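Long-range contacts in fat acid-binding protein (Eubacterium ventriosum, PDB 3NYI), which probably binds lipids, being a DegV-family protein that holds a stearic acid molecule: residues Glu50-Met55 and Val275-Thr280; Val139-Asp144 and Arg291-Leu296; Gly169-Leu174 and Val193-Ile198. All coordinates share one frame; numbering follows the deposited sequence. Where two conformers were deposited one is given.

Contact 1 (Glu50-Met55 and Val275-Thr280); sequences ECYQRM and VSAVHT. With STE (stearic acid), chain C.
With chi1 of -88° at Tyr-52 and -60° at Met-55, both side chains leave helix 48-57 on the backbone N side and reach Ala-277 of helix 274-280. The Tyr-52 ring meets the methyl group obliquely, CZ lying 3.4 Å from Ala-277 CB. The phenol oxygen is engaged beyond the pair, in a hydrogen bond with the backbone O of Ile-272. Met-55, a selenomethionine, is extended through chi2 and then bends at chi3, which sets SE 3.6 Å from Ala-277 O; this is van der Waals contact, and no hydrogen bond joins the two segments. Cys-51 SG touches Val-278 CG2 more loosely, at 4.4 Å. The segment axes run nearly parallel, 10° apart, and Ala-277, the smallest side chain here, sits where Tyr-52 and Met-55 converge. Behind this interface the same short helix lines the fatty acid site: stearic acid C5 lies over one face of the His-279 imidazole, 3.6 Å from CD2, while His-279 NE2 is hydrogen-bonded to Thr-65, a residue that also binds the ligand. Helix 274-280 is thus placed between helix 48-57 and the lipid, with strand 25-33 touching Val-275 and Val-278.

Contact 2 (Val139-Asp144 and Arg291-Leu296); sequences VRMLED and RKYETL
Met-141, on the last turns of helix 128-143, faces Tyr-293 in the short 3-10 turn at the C-terminus, their CA atoms 7.6 Å apart. The pair forms a Met-aromatic contact: SE of Met-141, a selenomethionine, lies 4.3 Å from the Tyr-293 ring centroid, obliquely placed at 35° off the ring normal. The closer approach is a CH-pi contact by Met-141 CG, almost directly over the ring centre at 3.3 Å from the centroid. Tyr-293 CG is held between its own backbone N and carbonyl carbon (chi1 85°), and this rotation lays the ring beneath Met-141 with its hydroxyl reaching the helix end. There the phenol donates a 2.6 Å hydrogen bond from OH to Asp-144 OD2, which accepts through its anti lone pair; the carboxylate and ring planes are 38° apart. The opposite ring face is covered near its rim by the carboxylate carbon of Glu-294, so the ring lies between a selenomethionine chain and an acid. Replacing Tyr-293 by an alanine would probably cost Asp-144 its hydroxyl partner and open a gap beneath Met-141. Arg-140 touches the ring through CB, while its guanidinium forms salt bridges with Asp-136 and Asp-265. Helix 148-161 packs on Met-141 through Ala-151, Lys-154 and Leu-158, and Gln-137 accepts from the backbone N of Tyr-293, so the chain end is tied to helix 128-143 by polar as well as apolar contacts. Within the terminal segment, Arg-291 grips Thr-295 side-on, NE and NH2 both donating to OG1 in the guanidinium plane. That hydroxyl in turn donates to Lys-292 O, with OG1 and O 2.7 Å apart.

Contact 3 (Gly169-Leu174 and Val193-Ile198); sequences GSLDYL and VKPVII
Leu-171 and Pro-195 make the tightest apolar meeting between the turn leading into helix 172-177 and strand 194-200, with Leu-171 CD2 3.5 Å from Pro-195 CG and nearly as near to CD. The two side chains slide past one another in opposite directions. Deeper in, Leu-174 and Ile-197 come tip to tip, their CD1 atoms 3.8 Å apart; both residues are buried, and Leu-174 also touches the bound stearic acid. The more open side lies at Gly-169 and Lys-194, both partly exposed, where contact is with a carbonyl and not between apolar tips. Lys-194 CG lies 3.6 Å from Gly-169 O, and the bend at chi2 (86°) folds the chain back so that CE also comes to 3.7 Å from that oxygen. Its ammonium group is hydrogen-bonded instead to the backbone O atoms of Arg-211 and Gly-192. No hydrogen bond crosses between the segments. Ser-170 OG accepts a weak capping bond from Asp-172 N. Pro-195 and Ile-197, two residues apart on strand 194-200, point from the same face of a mixed sheet in which this strand pairs antiparallel with 163-167 and 203-210: a helix-on-sheet apolar layer, here adjoining the lipid site of a DegV-family protein.

Contacts 1 and 3 are neighbours, their centres 14 Å apart, and touch where His-279 O meets Tyr-173 CB and Leu-174 CD2. Both also reach the stearic acid, so they belong to the walls of one lipid site. Contact 2 lies across the chain's centre, its own centre about 32 Å from that of contact 1. No helix or strand is shared, but strand 194-200 of contact 3 and strand 285-291, which leads into the terminal segment of contact 2, belong to the same mixed sheet. Chemistry follows place: contact 1 is buried and contact 3 partly buried with no exposed residue among those that touch, and neither has a hydrogen bond between its segments, whereas contact 2, also partly buried, includes exposed acids and adds a phenol-carboxylate bond.

Contact 1 (Glu50-Met55 and Val275-Thr280)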
loop_
_atom_site.group_PDB
_atom_site.type_symbol
_atom_site.label_atom_id
_atom_site.label_comp_id
_atom_site.label_asym_id
_atom_site.label_seq_id
_atom_site.Cartn_x
_atom_site.Cartn_y
_atom_site.Cartn_z
ATOM N N GLU A 50 -8.207 14.757 -7.049
ATOM C CA GLU A 50 -9.064 15.746 -6.389
ATOM C C GLU A 50 -8.760 15.823 -4.903
ATOM O O GLU A 50 -8.725 16.904 -4.317
ATOM C CB GLU A 50 -10.537 15.380 -6.514
ATOM C CG GLU A 50 -11.077 15.210 -7.904
ATOM C CD GLU A 50 -12.551 14.865 -7.865
ATOM O OE1 GLU A 50 -12.897 13.684 -8.072
ATOM O OE2 GLU A 50 -13.361 15.776 -7.594
ATOM N N CYS A 51 -8.583 14.662 -4.286
ATOM C CA CYS A 51 -8.305 14.615 -2.861
ATOM C C CYS A 51 -6.997 15.328 -2.527
ATOM O O CYS A 51 -6.934 16.097 -1.571
ATOM C CB CYS A 51 -8.267 13.163 -2.372
ATOM S SG CYS A 51 -8.111 12.996 -0.590
ATOM N N TYR A 52 -5.948 15.064 -3.302
ATOM C CA TYR A 52 -4.675 15.718 -3.053
ATOM C C TYR A 52 -4.853 17.233 -3.164
ATOM O O TYR A 52 -4.268 18.001 -2.394
ATOM C CB TYR A 52 -3.619 15.246 -4.048
ATOM C CG TYR A 52 -2.837 14.000 -3.630
ATOM C CD1 TYR A 52 -3.343 12.724 -3.848
ATOM C CD2 TYR A 52 -1.576 14.108 -3.055
ATOM C CE1 TYR A 52 -2.605 11.583 -3.484
ATOM C CE2 TYR A 52 -0.833 12.977 -2.693
ATOM C CZ TYR A 52 -1.354 11.724 -2.908
ATOM O OH TYR A 52 -0.615 10.599 -2.552
ATOM N N GLN A 53 -5.653 17.655 -4.138
ATOM C CA GLN A 53 -5.907 19.079 -4.357
ATOM C C GLN A 53 -6.534 19.742 -3.138
ATOM O O GLN A 53 -6.078 20.802 -2.704
ATOM C CB GLN A 53 -6.788 19.308 -5.588
ATOM C CG GLN A 53 -6.014 19.608 -6.860
ATOM C CD GLN A 53 -5.085 20.810 -6.733
ATOM O OE1 GLN A 53 -5.320 21.727 -5.943
ATOM N NE2 GLN A 53 -4.020 20.806 -7.518
ATOM N N ARG A 54 -7.574 19.122 -2.586
ATOM C CA ARG A 54 -8.229 19.667 -1.403
ATOM C C ARG A 54 -7.212 19.910 -0.297
ATOM O O ARG A 54 -7.243 20.933 0.366
ATOM C CB ARG A 54 -9.336 18.736 -0.905
ATOM C CG ARG A 54 -10.564 18.684 -1.799
ATOM C CD ARG A 54 -11.304 20.012 -1.795
ATOM N NE ARG A 54 -11.635 20.452 -0.441
ATOM C CZ ARG A 54 -12.702 20.046 0.238
ATOM N NH1 ARG A 54 -13.550 19.181 -0.306
ATOM N NH2 ARG A 54 -12.922 20.502 1.465
HETATM N N MSE A 55 -6.299 18.962 -0.099
HETATM C CA MSE A 55 -5.297 19.120 0.954
HETATM C C MSE A 55 -4.267 20.187 0.616
HETATM O O MSE A 55 -3.830 20.932 1.492
HETATM C CB MSE A 55 -4.591 17.793 1.263
HETATM C CG MSE A 55 -5.521 16.700 1.742
HETATM SE SE MSE A 55 -4.454 15.112 2.222
HETATM C CE MSE A 55 -4.165 15.464 4.036
ATOM N N VAL A 275 -6.027 6.658 0.594
ATOM C CA VAL A 275 -5.884 6.001 1.905
ATOM C C VAL A 275 -4.581 6.431 2.623
ATOM O O VAL A 275 -4.594 6.802 3.798
ATOM C CB VAL A 275 -5.932 4.461 1.790
ATOM C CG1 VAL A 275 -5.627 3.812 3.150
ATOM C CG2 VAL A 275 -7.283 4.008 1.248
ATOM N N SER A 276 -3.455 6.374 1.924
ATOM C CA SER A 276 -2.198 6.792 2.535
ATOM C C SER A 276 -2.066 8.300 2.645
ATOM O O SER A 276 -1.583 8.823 3.659
ATOM C CB SER A 276 -0.989 6.244 1.756
ATOM O OG SER A 276 -0.936 4.839 1.836
ATOM N N ALA A 277 -2.483 9.008 1.600
ATOM C CA ALA A 277 -2.268 10.449 1.560
ATOM C C ALA A 277 -3.003 11.197 2.670
ATOM O O ALA A 277 -2.515 12.213 3.160
ATOM C CB ALA A 277 -2.632 11.018 0.182
ATOM N N VAL A 278 -4.177 10.713 3.059
ATOM C CA VAL A 278 -4.896 11.358 4.148
ATOM C C VAL A 278 -4.014 11.344 5.397
ATOM O O VAL A 278 -4.033 12.274 6.203
ATOM C CB VAL A 278 -6.268 10.696 4.417
ATOM C CG1 VAL A 278 -6.806 11.081 5.791
ATOM C CG2 VAL A 278 -7.281 11.090 3.321
ATOM N N HIS A 279 -3.201 10.300 5.519
ATOM C CA HIS A 279 -2.387 10.114 6.706
ATOM C C HIS A 279 -0.948 10.621 6.574
ATOM O O HIS A 279 -0.322 10.941 7.585
ATOM C CB HIS A 279 -2.437 8.634 7.152
ATOM C CG HIS A 279 -3.800 8.224 7.620
ATOM N ND1 HIS A 279 -4.195 8.346 8.937
ATOM C CD2 HIS A 279 -4.881 7.780 6.945
ATOM C CE1 HIS A 279 -5.449 7.951 9.058
ATOM N NE2 HIS A 279 -5.895 7.604 7.852
ATOM N N THR A 280 -0.430 10.714 5.348
ATOM C CA THR A 280 0.930 11.228 5.154
ATOM C C THR A 280 0.971 12.713 4.852
ATOM O O THR A 280 2.003 13.354 5.049
ATOM C CB THR A 280 1.665 10.543 3.977
ATOM O OG1 THR A 280 0.943 10.767 2.752
ATOM C CG2 THR A 280 1.811 9.049 4.225
HETATM C C1 STE C . -8.976 3.344 7.821
HETATM O O1 STE C . -9.290 2.286 8.272
HETATM O O2 STE C . -9.539 4.331 8.195
HETATM C C2 STE C . -7.707 3.454 6.944
HETATM C C3 STE C . -6.504 3.949 7.786
HETATM C C4 STE C . -5.270 4.161 6.874
HETATM C C5 STE C . -3.995 4.413 7.709
HETATM C C6 STE C . -2.794 4.678 6.771
HETATM C C7 STE C . -1.521 5.035 7.578
HETATM C C8 STE C . -0.328 5.130 6.592
HETATM C C9 STE C . 0.977 5.510 7.328
HETATM C C10 STE C . 2.110 5.678 6.279
HETATM C C11 STE C . 2.577 4.289 5.838
HETATM C C12 STE C . 2.644 4.067 4.309
HETATM C C13 STE C . 2.815 5.344 3.471
HETATM C C14 STE C . 3.929 5.044 2.432
HETATM C C15 STE C . 3.922 6.085 1.289
HETATM C C16 STE C . 5.253 5.967 0.506
HETATM C C17 STE C . 5.115 4.896 -0.598
HETATM C C18 STE C . 6.366 4.876 -1.506
#

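Contact 2 (Val139-Asp144 and Arg291-Leu296)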
loop_
_atom_site.group_PDB
_atom_site.type_symbol
_atom_site.label_atom_id
_atom_site.label_comp_id
_atom_site.label_asym_id
_atom_site.label_seq_id
_atom_site.Cartn_x
_atom_site.Cartn_y
_atom_site.Cartn_z
ATOM N N VAL A 139 -0.069 -12.621 -8.157
ATOM C CA VAL A 139 -0.507 -12.677 -9.552
ATOM C C VAL A 139 0.518 -13.424 -10.410
ATOM O O VAL A 139 0.156 -14.267 -11.236
ATOM C CB VAL A 139 -0.749 -11.269 -10.135
ATOM C CG1 VAL A 139 -0.888 -11.333 -11.663
ATOM C CG2 VAL A 139 -1.982 -10.624 -9.488
ATOM N N ARG A 140 1.793 -13.122 -10.197
ATOM C CA ARG A 140 2.876 -13.813 -10.911
ATOM C C ARG A 140 2.864 -15.321 -10.666
ATOM O O ARG A 140 2.930 -16.114 -11.611
ATOM C CB ARG A 140 4.234 -13.249 -10.517
ATOM C CG ARG A 140 4.501 -11.837 -10.994
ATOM C CD ARG A 140 5.809 -11.322 -10.412
ATOM N NE ARG A 140 6.052 -9.929 -10.776
ATOM C CZ ARG A 140 7.188 -9.494 -11.310
ATOM N NH1 ARG A 140 8.190 -10.343 -11.533
ATOM N NH2 ARG A 140 7.323 -8.212 -11.617
HETATM N N MSE A 141 2.781 -15.718 -9.399
HETATM C CA MSE A 141 2.818 -17.141 -9.050
HETATM C C MSE A 141 1.714 -17.935 -9.720
HETATM O O MSE A 141 1.965 -19.009 -10.287
HETATM C CB MSE A 141 2.822 -17.345 -7.523
HETATM C CG MSE A 141 4.130 -16.870 -6.865
HETATM SE SE MSE A 141 4.252 -17.293 -4.954
HETATM C CE MSE A 141 3.161 -15.819 -4.269
ATOM N N LEU A 142 0.494 -17.403 -9.666
ATOM C CA LEU A 142 -0.646 -18.049 -10.292
ATOM C C LEU A 142 -0.524 -18.085 -11.809
ATOM O O LEU A 142 -0.844 -19.089 -12.425
ATOM C CB LEU A 142 -1.954 -17.368 -9.874
ATOM C CG LEU A 142 -2.204 -17.406 -8.365
ATOM C CD1 LEU A 142 -3.615 -16.928 -8.045
ATOM C CD2 LEU A 142 -1.975 -18.806 -7.809
ATOM N N GLU A 143 -0.055 -17.001 -12.415
ATOM C CA GLU A 143 0.138 -16.998 -13.863
ATOM C C GLU A 143 1.268 -17.937 -14.292
ATOM O O GLU A 143 1.222 -18.524 -15.377
ATOM C CB GLU A 143 0.338 -15.571 -14.388
ATOM C CG GLU A 143 -0.899 -14.698 -14.142
ATOM C CD GLU A 143 -0.866 -13.353 -14.850
ATOM O OE1 GLU A 143 0.152 -13.041 -15.510
ATOM O OE2 GLU A 143 -1.871 -12.609 -14.737
ATOM N N ASP A 144 2.267 -18.101 -13.432
ATOM C CA ASP A 144 3.367 -19.020 -13.729
ATOM C C ASP A 144 2.983 -20.476 -13.436
ATOM O O ASP A 144 3.793 -21.388 -13.589
ATOM C CB ASP A 144 4.645 -18.627 -12.970
ATOM C CG ASP A 144 5.172 -17.258 -13.378
ATOM O OD1 ASP A 144 4.739 -16.752 -14.437
ATOM O OD2 ASP A 144 6.017 -16.684 -12.645
ATOM N N ARG A 291 10.891 -9.449 -2.187
ATOM C CA ARG A 291 11.667 -10.548 -2.759
ATOM C C ARG A 291 10.925 -11.121 -3.955
ATOM O O ARG A 291 9.700 -11.181 -3.952
ATOM C CB ARG A 291 11.884 -11.676 -1.740
ATOM C CG ARG A 291 13.053 -11.485 -0.799
ATOM C CD ARG A 291 14.365 -11.640 -1.532
ATOM N NE ARG A 291 14.589 -13.014 -1.964
ATOM C CZ ARG A 291 15.280 -13.913 -1.267
ATOM N NH1 ARG A 291 15.804 -13.595 -0.088
ATOM N NH2 ARG A 291 15.433 -15.135 -1.748
ATOM N N LYS A 292 11.665 -11.543 -4.978
ATOM C CA LYS A 292 11.051 -12.302 -6.071
ATOM C C LYS A 292 10.745 -13.706 -5.571
ATOM O O LYS A 292 11.639 -14.398 -5.082
ATOM C CB LYS A 292 11.982 -12.393 -7.281
ATOM C CG LYS A 292 12.514 -11.076 -7.785
ATOM C CD LYS A 292 13.803 -11.357 -8.581
ATOM C CE LYS A 292 14.237 -10.174 -9.413
ATOM N NZ LYS A 292 15.394 -10.552 -10.278
ATOM N N TYR A 293 9.491 -14.136 -5.689
ATOM C CA TYR A 293 9.119 -15.455 -5.165
ATOM C C TYR A 293 10.031 -16.585 -5.670
ATOM O O TYR A 293 10.277 -17.541 -4.944
ATOM C CB TYR A 293 7.650 -15.791 -5.449
ATOM C CG TYR A 293 7.416 -16.401 -6.811
ATOM C CD1 TYR A 293 7.505 -17.778 -7.000
ATOM C CD2 TYR A 293 7.110 -15.604 -7.908
ATOM C CE1 TYR A 293 7.301 -18.343 -8.251
ATOM C CE2 TYR A 293 6.899 -16.161 -9.157
ATOM C CZ TYR A 293 7.000 -17.529 -9.322
ATOM O OH TYR A 293 6.786 -18.082 -10.564
ATOM N N GLU A 294 10.517 -16.464 -6.906
ATOM C CA GLU A 294 11.357 -17.500 -7.536
ATOM C C GLU A 294 12.613 -17.800 -6.738
ATOM O O GLU A 294 13.206 -18.877 -6.868
ATOM C CB GLU A 294 11.815 -17.073 -8.937
ATOM C CG GLU A 294 10.707 -16.872 -9.935
ATOM C CD GLU A 294 10.280 -15.424 -10.031
ATOM O OE1 GLU A 294 10.344 -14.719 -9.002
ATOM O OE2 GLU A 294 9.883 -14.995 -11.136
ATOM N N THR A 295 13.034 -16.831 -5.937
ATOM C CA THR A 295 14.310 -16.910 -5.244
ATOM C C THR A 295 14.164 -17.476 -3.834
ATOM O O THR A 295 15.155 -17.719 -3.142
ATOM C CB THR A 295 14.994 -15.519 -5.204
ATOM O OG1 THR A 295 14.215 -14.620 -4.410
ATOM C CG2 THR A 295 15.107 -14.951 -6.607
ATOM N N LEU A 296 12.926 -17.710 -3.412
ATOM C CA LEU A 296 12.677 -18.116 -2.033
ATOM C C LEU A 296 12.927 -19.599 -1.804
ATOM O O LEU A 296 12.777 -20.411 -2.718
ATOM C CB LEU A 296 11.254 -17.744 -1.604
ATOM C CG LEU A 296 11.080 -16.242 -1.407
ATOM C CD1 LEU A 296 9.620 -15.913 -1.125
ATOM C CD2 LEU A 296 11.977 -15.754 -0.285
#

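Contact 3 (Gly169-Leu174 and Val193-Ile198)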
loop_
_atom_site.group_PDB
_atom_site.type_symbol
_atom_site.label_atom_id
_atom_site.label_comp_id
_atom_site.label_asym_id
_atom_site.label_seq_id
_atom_site.Cartn_x
_atom_site.Cartn_y
_atom_site.Cartn_z
ATOM N N GLY A 169 6.020 15.326 3.968
ATOM C CA GLY A 169 6.248 16.763 4.073
ATOM C C GLY A 169 6.217 17.331 5.485
ATOM O O GLY A 169 6.711 18.431 5.731
ATOM N N SER A 170 5.644 16.579 6.416
ATOM C CA SER A 170 5.477 17.034 7.795
ATOM C C SER A 170 4.972 15.860 8.606
ATOM O O SER A 170 4.629 14.821 8.043
ATOM C CB SER A 170 4.441 18.164 7.862
ATOM O OG SER A 170 3.139 17.674 7.563
ATOM N N LEU A 171 4.902 16.021 9.923
ATOM C CA LEU A 171 4.344 14.979 10.778
ATOM C C LEU A 171 2.864 15.225 11.080
ATOM O O LEU A 171 2.221 14.400 11.724
ATOM C CB LEU A 171 5.098 14.911 12.106
ATOM C CG LEU A 171 6.504 14.310 12.118
ATOM C CD1 LEU A 171 6.966 14.135 13.562
ATOM C CD2 LEU A 171 6.504 12.983 11.410
ATOM N N ASP A 172 2.344 16.366 10.631
ATOM C CA ASP A 172 0.993 16.810 11.000
ATOM C C ASP A 172 -0.096 15.775 10.714
ATOM O O ASP A 172 -0.929 15.480 11.571
ATOM C CB ASP A 172 0.647 18.124 10.291
ATOM C CG ASP A 172 1.593 19.260 10.658
ATOM O OD1 ASP A 172 2.248 19.182 11.722
ATOM O OD2 ASP A 172 1.676 20.232 9.878
ATOM N N TYR A 173 -0.096 15.231 9.503
ATOM C CA TYR A 173 -1.136 14.276 9.118
ATOM C C TYR A 173 -1.002 12.926 9.811
ATOM O O TYR A 173 -2.003 12.342 10.231
ATOM C CB TYR A 173 -1.175 14.114 7.598
ATOM C CG TYR A 173 -1.387 15.420 6.850
ATOM C CD1 TYR A 173 -2.667 15.862 6.541
ATOM C CD2 TYR A 173 -0.310 16.207 6.449
ATOM C CE1 TYR A 173 -2.873 17.064 5.852
ATOM C CE2 TYR A 173 -0.503 17.404 5.754
ATOM C CZ TYR A 173 -1.796 17.824 5.452
ATOM O OH TYR A 173 -2.021 19.008 4.754
ATOM N N LEU A 174 0.229 12.421 9.923
ATOM C CA LEU A 174 0.477 11.177 10.641
ATOM C C LEU A 174 -0.024 11.256 12.075
ATOM O O LEU A 174 -0.669 10.332 12.552
ATOM C CB LEU A 174 1.972 10.817 10.641
ATOM C CG LEU A 174 2.534 10.326 9.309
ATOM C CD1 LEU A 174 4.067 10.268 9.337
ATOM C CD2 LEU A 174 1.938 8.961 8.969
ATOM N N VAL A 193 11.772 19.563 11.163
ATOM C CA VAL A 193 12.264 18.217 10.877
ATOM C C VAL A 193 11.222 17.332 10.198
ATOM O O VAL A 193 10.027 17.419 10.487
ATOM C CB VAL A 193 12.803 17.523 12.149
ATOM C CG1 VAL A 193 13.439 16.180 11.803
ATOM C CG2 VAL A 193 13.819 18.421 12.850
ATOM N N LYS A 194 11.688 16.502 9.267
ATOM C CA LYS A 194 10.866 15.459 8.662
ATOM C C LYS A 194 11.576 14.126 8.829
ATOM O O LYS A 194 12.812 14.065 8.879
ATOM C CB LYS A 194 10.595 15.717 7.172
ATOM C CG LYS A 194 9.856 17.025 6.863
ATOM C CD LYS A 194 10.850 18.167 6.754
ATOM C CE LYS A 194 10.202 19.458 6.281
ATOM N NZ LYS A 194 11.214 20.552 6.238
ATOM N N PRO A 195 10.791 13.052 8.934
ATOM C CA PRO A 195 11.328 11.699 9.113
ATOM C C PRO A 195 11.643 10.997 7.805
ATOM O O PRO A 195 11.017 11.252 6.773
ATOM C CB PRO A 195 10.176 10.971 9.803
ATOM C CG PRO A 195 8.932 11.641 9.220
ATOM C CD PRO A 195 9.322 13.101 9.071
ATOM N N VAL A 196 12.652 10.132 7.850
ATOM C CA VAL A 196 12.779 9.087 6.858
ATOM C C VAL A 196 12.122 7.907 7.551
ATOM O O VAL A 196 12.465 7.582 8.692
ATOM C CB VAL A 196 14.245 8.733 6.580
ATOM C CG1 VAL A 196 14.327 7.508 5.671
ATOM C CG2 VAL A 196 14.987 9.924 5.970
ATOM N N ILE A 197 11.174 7.275 6.875
ATOM C CA ILE A 197 10.347 6.262 7.512
ATOM C C ILE A 197 10.537 4.916 6.832
ATOM O O ILE A 197 10.705 4.841 5.619
ATOM C CB ILE A 197 8.836 6.669 7.452
ATOM C CG1 ILE A 197 8.628 8.051 8.085
ATOM C CG2 ILE A 197 7.936 5.599 8.126
ATOM C CD1 ILE A 197 7.203 8.597 7.911
ATOM N N ILE A 198 10.488 3.847 7.619
ATOM C CA ILE A 198 10.572 2.509 7.079
ATOM C C ILE A 198 9.328 1.748 7.469
ATOM O O ILE A 198 8.978 1.716 8.645
ATOM C CB ILE A 198 11.791 1.729 7.654
ATOM C CG1 ILE A 198 13.093 2.461 7.350
ATOM C CG2 ILE A 198 11.802 0.306 7.096
ATOM C CD1 ILE A 198 14.332 1.828 7.997
#